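Local coordinates for 4-hydroxybutyrate CoA-transferase (Porphyromonas gingivalis, PDB 3D3U), which probably transfers coenzyme A between acyl-CoA thioesters and free carboxylates such as acetate or 4-hydroxybutyrate, at residues C12-A17 / H176-D181; V28-A33 / V119-V124; V38-A43 / V151-V156; K158-I163 / E182-V187. All coordinates share one frame; numbering follows the deposited sequence.

Contact 1. Residues C12-A17 / H176-D181; sequences CSADEA and HIIEVD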
loop_
_atom_site.group_PDB
_atom_site.type_symbol
_atom_site.label_atom_id
_atom_site.label_comp_id
_atom_site.label_asym_id
_atom_site.label_seq_id
_atom_site.Cartn_x
_atom_site.Cartn_y
_atom_site.Cartn_z
ATOM N N CYS A 12 4.407 26.155 -15.645
ATOM C CA CYS A 12 5.052 25.897 -16.930
ATOM C C CYS A 12 4.443 24.646 -17.554
ATOM O O CYS A 12 3.433 24.139 -17.096
ATOM C CB CYS A 12 6.575 25.778 -16.801
ATOM S SG CYS A 12 7.104 24.760 -15.398
ATOM N N SER A 13 5.042 24.184 -18.638
ATOM C CA SER A 13 4.629 22.972 -19.302
ATOM C C SER A 13 5.427 21.923 -18.647
ATOM O O SER A 13 6.466 22.176 -18.069
ATOM C CB SER A 13 5.039 22.983 -20.803
ATOM O OG SER A 13 6.459 22.914 -20.962
ATOM N N ALA A 14 4.984 20.709 -18.828
ATOM C CA ALA A 14 5.755 19.620 -18.373
ATOM C C ALA A 14 7.176 19.775 -18.941
ATOM O O ALA A 14 8.175 19.666 -18.185
ATOM C CB ALA A 14 5.118 18.358 -18.811
ATOM N N ASP A 15 7.263 20.078 -20.236
ATOM C CA ASP A 15 8.558 19.999 -20.958
ATOM C C ASP A 15 9.510 21.048 -20.439
ATOM O O ASP A 15 10.711 20.785 -20.216
ATOM C CB ASP A 15 8.405 20.216 -22.460
ATOM C CG ASP A 15 7.622 19.046 -23.210
ATOM O OD1 ASP A 15 8.311 18.129 -23.759
ATOM O OD2 ASP A 15 6.342 18.983 -23.345
ATOM N N GLU A 16 8.972 22.241 -20.170
ATOM C CA GLU A 16 9.807 23.294 -19.655
ATOM C C GLU A 16 10.294 22.905 -18.274
ATOM O O GLU A 16 11.483 23.144 -17.914
ATOM C CB GLU A 16 9.078 24.596 -19.612
ATOM C CG GLU A 16 8.409 25.065 -20.872
ATOM C CD GLU A 16 7.389 26.158 -20.538
ATOM O OE1 GLU A 16 6.446 25.903 -19.715
ATOM O OE2 GLU A 16 7.540 27.305 -21.064
ATOM N N ALA A 17 9.406 22.285 -17.503
ATOM C CA ALA A 17 9.848 21.729 -16.185
ATOM C C ALA A 17 10.894 20.555 -16.217
ATOM O O ALA A 17 11.897 20.616 -15.538
ATOM C CB ALA A 17 8.711 21.421 -15.325
ATOM N N HIS A 176 7.926 24.153 -9.794
ATOM C CA HIS A 176 7.333 24.207 -11.105
ATOM C C HIS A 176 5.971 23.523 -10.983
ATOM O O HIS A 176 5.849 22.459 -10.315
ATOM C CB HIS A 176 8.206 23.512 -12.158
ATOM C CG HIS A 176 9.660 23.908 -12.127
ATOM N ND1 HIS A 176 10.618 23.200 -11.415
ATOM C CD2 HIS A 176 10.323 24.914 -12.752
ATOM C CE1 HIS A 176 11.795 23.775 -11.573
ATOM N NE2 HIS A 176 11.651 24.812 -12.387
ATOM N N ILE A 177 4.938 24.143 -11.565
ATOM C CA ILE A 177 3.609 23.571 -11.472
ATOM C C ILE A 177 3.183 23.325 -12.866
ATOM O O ILE A 177 3.276 24.208 -13.696
ATOM C CB ILE A 177 2.623 24.592 -10.828
ATOM C CG1 ILE A 177 2.897 24.741 -9.363
ATOM C CG2 ILE A 177 1.103 24.210 -11.033
ATOM C CD1 ILE A 177 2.302 25.950 -8.959
ATOM N N ILE A 178 2.666 22.148 -13.107
ATOM C CA ILE A 178 2.258 21.768 -14.425
ATOM C C ILE A 178 0.769 21.542 -14.299
ATOM O O ILE A 178 0.338 20.432 -13.989
ATOM C CB ILE A 178 2.937 20.494 -14.775
ATOM C CG1 ILE A 178 4.415 20.766 -14.837
ATOM C CG2 ILE A 178 2.562 20.047 -16.102
ATOM C CD1 ILE A 178 5.309 19.569 -14.537
ATOM N N GLU A 179 -0.039 22.594 -14.495
ATOM C CA GLU A 179 -1.494 22.386 -14.341
ATOM C C GLU A 179 -2.003 21.397 -15.333
ATOM O O GLU A 179 -1.832 21.593 -16.500
ATOM C CB GLU A 179 -2.397 23.625 -14.397
ATOM C CG GLU A 179 -1.865 24.901 -14.890
ATOM C CD GLU A 179 -2.575 25.988 -14.117
ATOM O OE1 GLU A 179 -2.350 27.195 -14.360
ATOM O OE2 GLU A 179 -3.397 25.610 -13.255
ATOM N N VAL A 180 -2.621 20.323 -14.864
ATOM C CA VAL A 180 -3.340 19.520 -15.771
ATOM C C VAL A 180 -4.651 19.036 -15.320
ATOM O O VAL A 180 -5.133 19.324 -14.229
ATOM C CB VAL A 180 -2.494 18.372 -16.324
ATOM C CG1 VAL A 180 -1.595 18.959 -17.506
ATOM C CG2 VAL A 180 -1.701 17.602 -15.247
ATOM N N ASP A 181 -5.237 18.358 -16.271
ATOM C CA ASP A 181 -6.505 17.747 -16.162
ATOM C C ASP A 181 -6.631 16.392 -16.949
ATOM O O ASP A 181 -6.387 16.307 -18.197
ATOM C CB ASP A 181 -7.566 18.725 -16.561
ATOM C CG ASP A 181 -8.893 18.197 -16.227
ATOM O OD1 ASP A 181 -8.926 16.987 -15.901
ATOM O OD2 ASP A 181 -9.938 18.857 -16.241
#
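Cys12 and Ile177 are joined through their backbones: Cys12 N donates to Ile177 O at 3.0 Å with an N-H...O angle of 162°, a nearly straight bond that fixes the end of the loop against the strand. The tight part of the contact lies just inside it, where Ile178 carries most of the strand's apolar contact. Its CG2 branch lies 3.7 Å from Ala14 N, at the first turn of the helix, while CD1 lies against Ala14 CA and Ala17 CB, 4.0 Å from the latter. Ala17 CB also approaches His176 CB at 3.8 Å, so one methyl touches two alternate residues of the strand, His176 and Ile178. Cys12 SG, held between its backbone N and carbonyl carbon (chi1 45°), also rests 3.6 Å from His176 CB and meets the imidazole obliquely. Phe40 and Val153 extend this apolar patch beyond the two segments.

The loose side is the outer surface of the helix. Asp15 is directed away from the strand and pairs with Arg46 of helix 38-46; Glu16 is exposed. Glu16 still has a structural task, because Glu16 N donates to Ser13 OG at 2.7 Å while its carboxylate accepts from Ser13 N, although the modelled length of that second bond is doubtful. This reciprocal pair is a capping box with Ser13 as N-cap, starting helix 14-21 where it packs on 176-180, the outermost strand at this side of a parallel alpha/beta sheet.

Contact 2. Residues V28-A33 / V119-V124; sequences VVFGHA and VAVVQV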
loop_
_atom_site.group_PDB
_atom_site.type_symbol
_atom_site.label_atom_id
_atom_site.label_comp_id
_atom_site.label_asym_id
_atom_site.label_seq_id
_atom_site.Cartn_x
_atom_site.Cartn_y
_atom_site.Cartn_z
ATOM N N VAL A 28 15.981 11.662 -9.264
ATOM C CA VAL A 28 14.650 12.175 -9.120
ATOM C C VAL A 28 13.881 11.096 -8.509
ATOM O O VAL A 28 14.280 9.943 -8.675
ATOM C CB VAL A 28 14.087 12.589 -10.521
ATOM C CG1 VAL A 28 15.195 12.658 -11.532
ATOM C CG2 VAL A 28 12.998 11.757 -11.012
ATOM N N VAL A 29 12.778 11.415 -7.827
ATOM C CA VAL A 29 11.894 10.391 -7.231
ATOM C C VAL A 29 10.483 10.684 -7.723
ATOM O O VAL A 29 10.053 11.840 -7.717
ATOM C CB VAL A 29 11.948 10.446 -5.593
ATOM C CG1 VAL A 29 10.805 9.676 -4.946
ATOM C CG2 VAL A 29 13.279 9.929 -4.979
ATOM N N PHE A 30 9.714 9.682 -8.147
ATOM C CA PHE A 30 8.299 9.980 -8.582
ATOM C C PHE A 30 7.344 9.533 -7.554
ATOM O O PHE A 30 7.560 8.500 -6.944
ATOM C CB PHE A 30 7.911 9.192 -9.798
ATOM C CG PHE A 30 8.596 9.631 -11.096
ATOM C CD1 PHE A 30 8.395 8.866 -12.294
ATOM C CD2 PHE A 30 9.383 10.793 -11.153
ATOM C CE1 PHE A 30 8.957 9.197 -13.471
ATOM C CE2 PHE A 30 9.924 11.169 -12.357
ATOM C CZ PHE A 30 9.728 10.357 -13.532
ATOM N N GLY A 31 6.264 10.270 -7.326
ATOM C CA GLY A 31 5.244 9.895 -6.253
ATOM C C GLY A 31 4.617 8.630 -6.775
ATOM O O GLY A 31 4.799 8.303 -7.998
ATOM N N HIS A 32 3.937 7.837 -5.943
ATOM C CA HIS A 32 3.646 6.521 -6.605
ATOM C C HIS A 32 2.243 6.098 -6.716
ATOM O O HIS A 32 1.438 6.802 -6.259
ATOM C CB HIS A 32 4.595 5.357 -6.193
ATOM C CG HIS A 32 4.088 4.576 -5.025
ATOM N ND1 HIS A 32 3.405 5.193 -3.984
ATOM C CD2 HIS A 32 4.102 3.242 -4.763
ATOM C CE1 HIS A 32 3.050 4.246 -3.113
ATOM N NE2 HIS A 32 3.446 3.065 -3.570
ATOM N N ALA A 33 2.012 4.983 -7.430
ATOM C CA ALA A 33 0.750 4.217 -7.455
ATOM C C ALA A 33 -0.117 4.989 -8.433
ATOM O O ALA A 33 0.279 5.122 -9.603
ATOM C CB ALA A 33 0.102 4.068 -6.058
ATOM N N VAL A 119 15.268 16.217 -6.915
ATOM C CA VAL A 119 13.939 16.670 -7.318
ATOM C C VAL A 119 12.897 15.603 -6.994
ATOM O O VAL A 119 13.099 14.455 -7.301
ATOM C CB VAL A 119 13.859 17.074 -8.868
ATOM C CG1 VAL A 119 14.905 16.446 -9.655
ATOM C CG2 VAL A 119 12.468 16.765 -9.529
ATOM N N ALA A 120 11.786 15.998 -6.411
ATOM C CA ALA A 120 10.680 15.117 -6.182
ATOM C C ALA A 120 9.559 15.436 -7.186
ATOM O O ALA A 120 9.057 16.540 -7.213
ATOM C CB ALA A 120 10.187 15.291 -4.691
ATOM N N VAL A 121 9.158 14.495 -8.021
ATOM C CA VAL A 121 8.080 14.773 -8.967
ATOM C C VAL A 121 6.789 14.109 -8.528
ATOM O O VAL A 121 6.732 12.923 -8.595
ATOM C CB VAL A 121 8.398 14.305 -10.373
ATOM C CG1 VAL A 121 7.192 14.462 -11.314
ATOM C CG2 VAL A 121 9.439 15.147 -10.848
ATOM N N VAL A 122 5.770 14.864 -8.103
ATOM C CA VAL A 122 4.554 14.350 -7.538
ATOM C C VAL A 122 3.332 14.839 -8.264
ATOM O O VAL A 122 3.335 15.850 -8.990
ATOM C CB VAL A 122 4.356 14.792 -6.065
ATOM C CG1 VAL A 122 5.533 14.411 -5.193
ATOM C CG2 VAL A 122 4.099 16.270 -5.961
ATOM N N GLN A 123 2.220 14.162 -8.010
ATOM C CA GLN A 123 0.992 14.612 -8.652
ATOM C C GLN A 123 0.004 15.121 -7.612
ATOM O O GLN A 123 -0.663 14.331 -7.114
ATOM C CB GLN A 123 0.391 13.437 -9.455
ATOM C CG GLN A 123 -0.930 13.739 -10.050
ATOM C CD GLN A 123 -1.381 12.672 -11.027
ATOM O OE1 GLN A 123 -1.076 11.495 -10.880
ATOM N NE2 GLN A 123 -2.151 13.078 -12.004
ATOM N N VAL A 124 -0.142 16.382 -7.277
ATOM C CA VAL A 124 -1.213 16.722 -6.305
ATOM C C VAL A 124 -2.485 17.192 -6.913
ATOM O O VAL A 124 -2.619 17.224 -8.152
ATOM C CB VAL A 124 -0.779 17.850 -5.455
ATOM C CG1 VAL A 124 0.405 17.363 -4.633
ATOM C CG2 VAL A 124 -0.318 19.048 -6.382
#
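Val29 and Val121 share the shortest bond of this strand pair, Val121 N to Val29 O at 2.8 Å with an N-H...O angle of 166°. Two further backbone bonds flank it: Val29 N donates to Val119 O at 3.1 Å, and Gly31 N to Val121 O at 3.0 Å. Val29 thus binds the residues before and after its partner Ala120, which is the parallel pattern, and the 17° angle between the short strand axes agrees with it. The same two oxygens, Val119 O and Val121 O, are also approached by Val28 CA and Phe30 CA in CA-H...O contacts.

The side-chain shell follows from this register. On one face Val28 CB meets Val119 CG1 at 4.0 Å, and Phe30 runs alongside Val121, its CD2 3.7 Å from Val121 CB. With CG anti to its carbonyl carbon (chi1 -71°), the Phe30 ring is carried beside the valine, which it meets obliquely. Val29 and Ala120 occupy the opposite face.

A second shell holds the first in place. Phe40 and Met44 of helix 38-46 touch the Phe30 side chain, Phe40 also touches Val121, and Val29 packs on Phe115 and Leu117. Strand 54-57 lies beyond Val28 and Phe30, while Val153 lies beyond Val119 and Val121. The regular strand ends at Phe30, whose O is bonded to Tyr141 OH. The two strands are first and fourth along the chain and neighbours at the middle of the parallel 3-2-1-4-5-6 order, the central pair of a Rossmann-like fold, where the direction of strand addition reverses.

Contact 3. Residues V38-A43 / V151-V156; sequences VRFSQA and VVVAEV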
loop_
_atom_site.group_PDB
_atom_site.type_symbol
_atom_site.label_atom_id
_atom_site.label_comp_id
_atom_site.label_asym_id
_atom_site.label_seq_id
_atom_site.Cartn_x
_atom_site.Cartn_y
_atom_site.Cartn_z
ATOM N N VAL A 38 2.778 10.686 -14.775
ATOM C CA VAL A 38 2.975 10.167 -16.075
ATOM C C VAL A 38 3.172 11.303 -17.071
ATOM O O VAL A 38 3.942 11.124 -18.019
ATOM C CB VAL A 38 1.827 9.193 -16.385
ATOM C CG1 VAL A 38 0.555 9.723 -15.793
ATOM C CG2 VAL A 38 1.692 8.964 -17.883
ATOM N N ARG A 39 2.548 12.472 -16.885
ATOM C CA ARG A 39 2.807 13.632 -17.840
ATOM C C ARG A 39 4.235 14.045 -17.930
ATOM O O ARG A 39 4.790 14.291 -19.001
ATOM C CB ARG A 39 2.031 14.852 -17.440
ATOM C CG ARG A 39 0.785 14.942 -18.273
ATOM C CD ARG A 39 -0.244 13.937 -17.944
ATOM N NE ARG A 39 -0.353 13.630 -16.509
ATOM C CZ ARG A 39 -1.228 12.718 -16.091
ATOM N NH1 ARG A 39 -1.328 12.387 -14.807
ATOM N NH2 ARG A 39 -2.000 12.103 -17.001
ATOM N N PHE A 40 4.808 14.129 -16.748
ATOM C CA PHE A 40 6.184 14.305 -16.591
ATOM C C PHE A 40 6.969 13.147 -17.162
ATOM O O PHE A 40 7.998 13.398 -17.810
ATOM C CB PHE A 40 6.503 14.402 -15.145
ATOM C CG PHE A 40 7.823 15.081 -14.867
ATOM C CD1 PHE A 40 8.998 14.365 -14.799
ATOM C CD2 PHE A 40 7.890 16.432 -14.698
ATOM C CE1 PHE A 40 10.207 14.974 -14.511
ATOM C CE2 PHE A 40 9.081 17.013 -14.451
ATOM C CZ PHE A 40 10.266 16.248 -14.330
ATOM N N SER A 41 6.560 11.887 -16.983
ATOM C CA SER A 41 7.298 10.779 -17.666
ATOM C C SER A 41 7.277 10.943 -19.211
ATOM O O SER A 41 8.305 10.851 -19.940
ATOM C CB SER A 41 6.766 9.419 -17.224
ATOM O OG SER A 41 7.368 8.331 -17.935
ATOM N N GLN A 42 6.067 11.287 -19.677
ATOM C CA GLN A 42 5.742 11.576 -21.125
ATOM C C GLN A 42 6.738 12.688 -21.497
ATOM O O GLN A 42 7.512 12.496 -22.429
ATOM C CB GLN A 42 4.214 11.960 -21.305
ATOM C CG GLN A 42 3.402 11.365 -22.478
ATOM C CD GLN A 42 2.490 10.150 -21.991
ATOM O OE1 GLN A 42 1.540 10.376 -21.160
ATOM N NE2 GLN A 42 2.776 8.866 -22.505
ATOM N N ALA A 43 6.805 13.796 -20.737
ATOM C CA ALA A 43 7.769 14.865 -21.153
ATOM C C ALA A 43 9.244 14.487 -21.134
ATOM O O ALA A 43 10.007 15.022 -21.877
ATOM C CB ALA A 43 7.528 16.244 -20.438
ATOM N N VAL A 151 13.913 20.726 -5.002
ATOM C CA VAL A 151 13.136 21.171 -6.161
ATOM C C VAL A 151 12.025 20.179 -6.215
ATOM O O VAL A 151 12.275 18.930 -6.260
ATOM C CB VAL A 151 13.920 20.957 -7.451
ATOM C CG1 VAL A 151 13.045 21.134 -8.705
ATOM C CG2 VAL A 151 15.083 21.814 -7.505
ATOM N N VAL A 152 10.807 20.684 -6.254
ATOM C CA VAL A 152 9.627 19.824 -6.276
ATOM C C VAL A 152 8.733 20.121 -7.499
ATOM O O VAL A 152 8.186 21.236 -7.673
ATOM C CB VAL A 152 8.808 20.096 -4.993
ATOM C CG1 VAL A 152 7.581 19.213 -4.921
ATOM C CG2 VAL A 152 9.654 19.893 -3.876
ATOM N N VAL A 153 8.539 19.133 -8.350
ATOM C CA VAL A 153 7.731 19.392 -9.528
ATOM C C VAL A 153 6.320 18.800 -9.336
ATOM O O VAL A 153 6.180 17.602 -9.294
ATOM C CB VAL A 153 8.399 18.766 -10.701
ATOM C CG1 VAL A 153 7.617 19.066 -11.956
ATOM C CG2 VAL A 153 9.846 19.272 -10.827
ATOM N N ALA A 154 5.271 19.596 -9.221
ATOM C CA ALA A 154 4.003 18.992 -8.911
ATOM C C ALA A 154 3.063 19.123 -10.111
ATOM O O ALA A 154 2.907 20.245 -10.602
ATOM C CB ALA A 154 3.410 19.676 -7.796
ATOM N N GLU A 155 2.418 18.043 -10.564
ATOM C CA GLU A 155 1.476 18.190 -11.608
ATOM C C GLU A 155 0.252 18.501 -10.868
ATOM O O GLU A 155 -0.200 17.754 -10.048
ATOM C CB GLU A 155 1.248 16.871 -12.336
ATOM C CG GLU A 155 2.388 16.326 -13.192
ATOM C CD GLU A 155 2.112 14.896 -13.822
ATOM O OE1 GLU A 155 3.117 14.282 -14.368
ATOM O OE2 GLU A 155 0.934 14.350 -13.846
ATOM N N VAL A 156 -0.333 19.633 -11.144
ATOM C CA VAL A 156 -1.596 20.005 -10.469
ATOM C C VAL A 156 -2.875 19.446 -11.157
ATOM O O VAL A 156 -3.267 19.858 -12.247
ATOM C CB VAL A 156 -1.654 21.505 -10.204
ATOM C CG1 VAL A 156 -3.055 21.891 -9.654
ATOM C CG2 VAL A 156 -0.513 21.859 -9.253
#
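Arg39 and Glu155 form the ionic part of this contact. The guanidinium approaches side-on with two nitrogens directed at one oxygen: NE lies 3.0 Å and NH1 3.1 Å from Glu155 OE2. That oxygen sits in the guanidinium plane, and NE meets it from above the carboxylate plane, 47° out of it. Bends at chi2 and chi3 curl the arginine chain so that NE and NH1 face OE2, and Val38 CG1 lies over one guanidinium face, near its rim. NH2 serves a second acid, Glu182, so the arginine ties two carboxylates together.

The backbone bond uses the other carboxylate oxygen. Phe40 N donates to Glu155 OE1 at 2.9 Å and 170°, almost straight, on the anti side but tilted out of the carboxylate plane. An acid placed here, at the N-terminal turn of helix 38-46, would probably be favoured by the helix dipole as well as by Arg39. Glu155 is buried, and its chain is extended beyond CG to span the gap between strand and helix.

Apolar contact completes the set. Phe40 crosses Val153 at about a right angle, with CE2 3.5 Å from Val153 CG1, and the ring also touches Val121 and Ile178. Helix 38-46, which follows strand 27-30, thus lies on one face of the Rossmann-like sheet and crosses strand 151-157 steeply, the segment axes 9.4 Å apart at closest and 113° between their directions.

Contact 4. Residues K158-I163 / E182-V187; sequences KQMPFI and EPIAEV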
loop_
_atom_site.group_PDB
_atom_site.type_symbol
_atom_site.label_atom_id
_atom_site.label_comp_id
_atom_site.label_asym_id
_atom_site.label_seq_id
_atom_site.Cartn_x
_atom_site.Cartn_y
_atom_site.Cartn_z
ATOM N N LYS A 158 -6.630 18.734 -11.712
ATOM C CA LYS A 158 -8.043 19.114 -11.507
ATOM C C LYS A 158 -8.901 17.883 -11.181
ATOM O O LYS A 158 -9.903 18.014 -10.513
ATOM C CB LYS A 158 -8.617 20.010 -12.640
ATOM C CG LYS A 158 -8.209 21.489 -12.362
ATOM C CD LYS A 158 -8.933 22.650 -13.132
ATOM C CE LYS A 158 -8.212 24.054 -12.913
ATOM N NZ LYS A 158 -6.691 23.886 -12.697
ATOM N N GLN A 159 -8.439 16.693 -11.594
ATOM C CA GLN A 159 -9.093 15.440 -11.271
ATOM C C GLN A 159 -8.604 14.784 -9.941
ATOM O O GLN A 159 -9.323 13.918 -9.388
ATOM C CB GLN A 159 -8.871 14.444 -12.407
ATOM C CG GLN A 159 -10.109 13.803 -12.987
ATOM C CD GLN A 159 -10.384 14.443 -14.290
ATOM O OE1 GLN A 159 -10.710 13.786 -15.312
ATOM N NE2 GLN A 159 -10.182 15.776 -14.307
ATOM N N MET A 160 -7.402 15.120 -9.443
ATOM C CA MET A 160 -6.871 14.460 -8.199
ATOM C C MET A 160 -7.781 14.842 -7.051
ATOM O O MET A 160 -7.967 16.027 -6.839
ATOM C CB MET A 160 -5.429 14.919 -7.846
ATOM C CG MET A 160 -4.899 14.268 -6.560
ATOM S SD MET A 160 -4.794 12.408 -6.664
ATOM C CE MET A 160 -3.510 12.133 -7.816
ATOM N N PRO A 161 -8.360 13.887 -6.333
ATOM C CA PRO A 161 -9.167 14.169 -5.142
ATOM C C PRO A 161 -8.416 14.814 -3.975
ATOM O O PRO A 161 -7.215 14.664 -3.837
ATOM C CB PRO A 161 -9.619 12.764 -4.688
ATOM C CG PRO A 161 -8.803 11.882 -5.333
ATOM C CD PRO A 161 -8.328 12.448 -6.600
ATOM N N PHE A 162 -9.156 15.471 -3.118
ATOM C CA PHE A 162 -8.590 16.156 -2.026
ATOM C C PHE A 162 -8.952 15.359 -0.839
ATOM O O PHE A 162 -10.137 15.256 -0.520
ATOM C CB PHE A 162 -9.235 17.546 -1.874
ATOM C CG PHE A 162 -8.468 18.477 -0.937
ATOM C CD1 PHE A 162 -8.692 18.456 0.451
ATOM C CD2 PHE A 162 -7.521 19.354 -1.431
ATOM C CE1 PHE A 162 -8.000 19.286 1.321
ATOM C CE2 PHE A 162 -6.830 20.190 -0.552
ATOM C CZ PHE A 162 -7.084 20.136 0.825
ATOM N N ILE A 163 -7.922 14.895 -0.143
ATOM C CA ILE A 163 -8.016 14.083 1.051
ATOM C C ILE A 163 -7.050 14.622 2.112
ATOM O O ILE A 163 -5.907 15.095 1.817
ATOM C CB ILE A 163 -7.573 12.687 0.666
ATOM C CG1 ILE A 163 -8.323 12.219 -0.567
ATOM C CG2 ILE A 163 -7.629 11.704 1.855
ATOM C CD1 ILE A 163 -7.969 10.859 -0.819
ATOM N N GLU A 182 -6.912 15.334 -16.186
ATOM C CA GLU A 182 -6.700 13.960 -16.636
ATOM C C GLU A 182 -7.081 12.988 -15.496
ATOM O O GLU A 182 -6.641 13.157 -14.360
ATOM C CB GLU A 182 -5.279 13.724 -17.224
ATOM C CG GLU A 182 -5.177 13.823 -18.763
ATOM C CD GLU A 182 -4.516 12.560 -19.513
ATOM O OE1 GLU A 182 -3.501 11.873 -19.021
ATOM O OE2 GLU A 182 -4.999 12.252 -20.685
ATOM N N PRO A 183 -7.903 11.978 -15.818
ATOM C CA PRO A 183 -8.524 11.087 -14.813
ATOM C C PRO A 183 -7.500 10.168 -14.124
ATOM O O PRO A 183 -6.571 9.643 -14.741
ATOM C CB PRO A 183 -9.467 10.236 -15.647
ATOM C CG PRO A 183 -8.830 10.185 -17.036
ATOM C CD PRO A 183 -8.241 11.561 -17.205
ATOM N N ILE A 184 -7.656 9.961 -12.831
ATOM C CA ILE A 184 -6.658 9.316 -12.066
ATOM C C ILE A 184 -6.679 7.859 -12.440
ATOM O O ILE A 184 -7.656 7.237 -12.260
ATOM C CB ILE A 184 -7.055 9.612 -10.659
ATOM C CG1 ILE A 184 -6.762 11.098 -10.420
ATOM C CG2 ILE A 184 -6.414 8.634 -9.671
ATOM C CD1 ILE A 184 -5.336 11.419 -9.986
ATOM N N ALA A 185 -5.611 7.317 -13.001
ATOM C CA ALA A 185 -5.581 5.892 -13.344
ATOM C C ALA A 185 -6.384 5.085 -12.399
ATOM O O ALA A 185 -6.339 5.306 -11.183
ATOM C CB ALA A 185 -4.182 5.354 -13.273
ATOM N N GLU A 186 -7.079 4.110 -12.953
ATOM C CA GLU A 186 -7.976 3.274 -12.122
ATOM C C GLU A 186 -7.550 1.830 -12.128
ATOM O O GLU A 186 -7.064 1.398 -13.118
ATOM C CB GLU A 186 -9.462 3.436 -12.553
ATOM C CG GLU A 186 -9.786 3.434 -14.057
ATOM C CD GLU A 186 -11.219 3.909 -14.345
ATOM O OE1 GLU A 186 -11.380 4.610 -15.380
ATOM O OE2 GLU A 186 -12.199 3.620 -13.545
ATOM N N VAL A 187 -7.694 1.080 -11.055
ATOM C CA VAL A 187 -7.457 -0.360 -11.183
ATOM C C VAL A 187 -8.633 -1.109 -10.625
ATOM O O VAL A 187 -8.940 -0.990 -9.437
ATOM C CB VAL A 187 -6.079 -0.801 -10.616
ATOM C CG1 VAL A 187 -5.295 0.388 -10.061
ATOM C CG2 VAL A 187 -6.175 -2.017 -9.639
#
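Glu182 O accepts a hydrogen bond from Asn157 ND2, while Gln159 CB packs beside the same oxygen. The asparagine also accepts from Gln159 N through OD1, so its amide couples the two loops even though their direct contact is by packing.

Gln159 does most of that packing. Its chain bends at chi2 (104°), which lays the terminal amide beside the peptide link between Glu182 and Pro183. Gln159 CG comes 3.6 Å from Pro183 CA, and Gln159 CD is 3.8 Å from Glu182 C. Gln159 OE1 lies 3.4 Å from Pro183 N, but a proline nitrogen has no hydrogen to give, so this is contact without a bond. NE2 lies toward Asp181 OD1, a weak and doubtful bond.

Deeper in, Ile184 points at 158-163. Its CG1 lies against the backbone, 3.9 Å from Gln159 O and 4.0 Å from Met160 CA, with Pro161 CD at 4.3 Å. The side chains of Met160 and Ile184 cross at about a right angle; the modelled gap between their end methyls is too short for carbons, so its exact closeness is doubtful.

Both loops leave neighbouring strands of the parallel sheet, 151-157 and 176-180, at their C-terminal ends. Met160 and Ile184 touch Gln123 of strand 119-125, while Pro161 reaches Val281 and Ile184 reaches Tyr278, both of helix 275-281. Farther along, Ile163 touches Ile287 and Cys289 of strand 287-289, which belongs to the second, mixed sheet.

Overall arrangement
Contacts 1, 2 and 3 belong to one six-stranded parallel sheet. Contact 2 joins strands 27-30 and 119-125; strand 151-157 of contact 3 lies next, and strand 176-180 of contact 1 lies outside that. The centre of contact 3 is about 7 Å from those of contacts 1 and 2, which are themselves about 13 Å apart. Helices 14-21 and 38-46 flank strand 27-30 in sequence. Along the chain, contact 1 spans contacts 2 and 3, whose segments alternate, as do those of 1 and 4. Contact 4, centred about 15 Å from contact 3, follows 2 and 3, receives Arg39 through Glu182, and links the sheet's loops to helix 275-281.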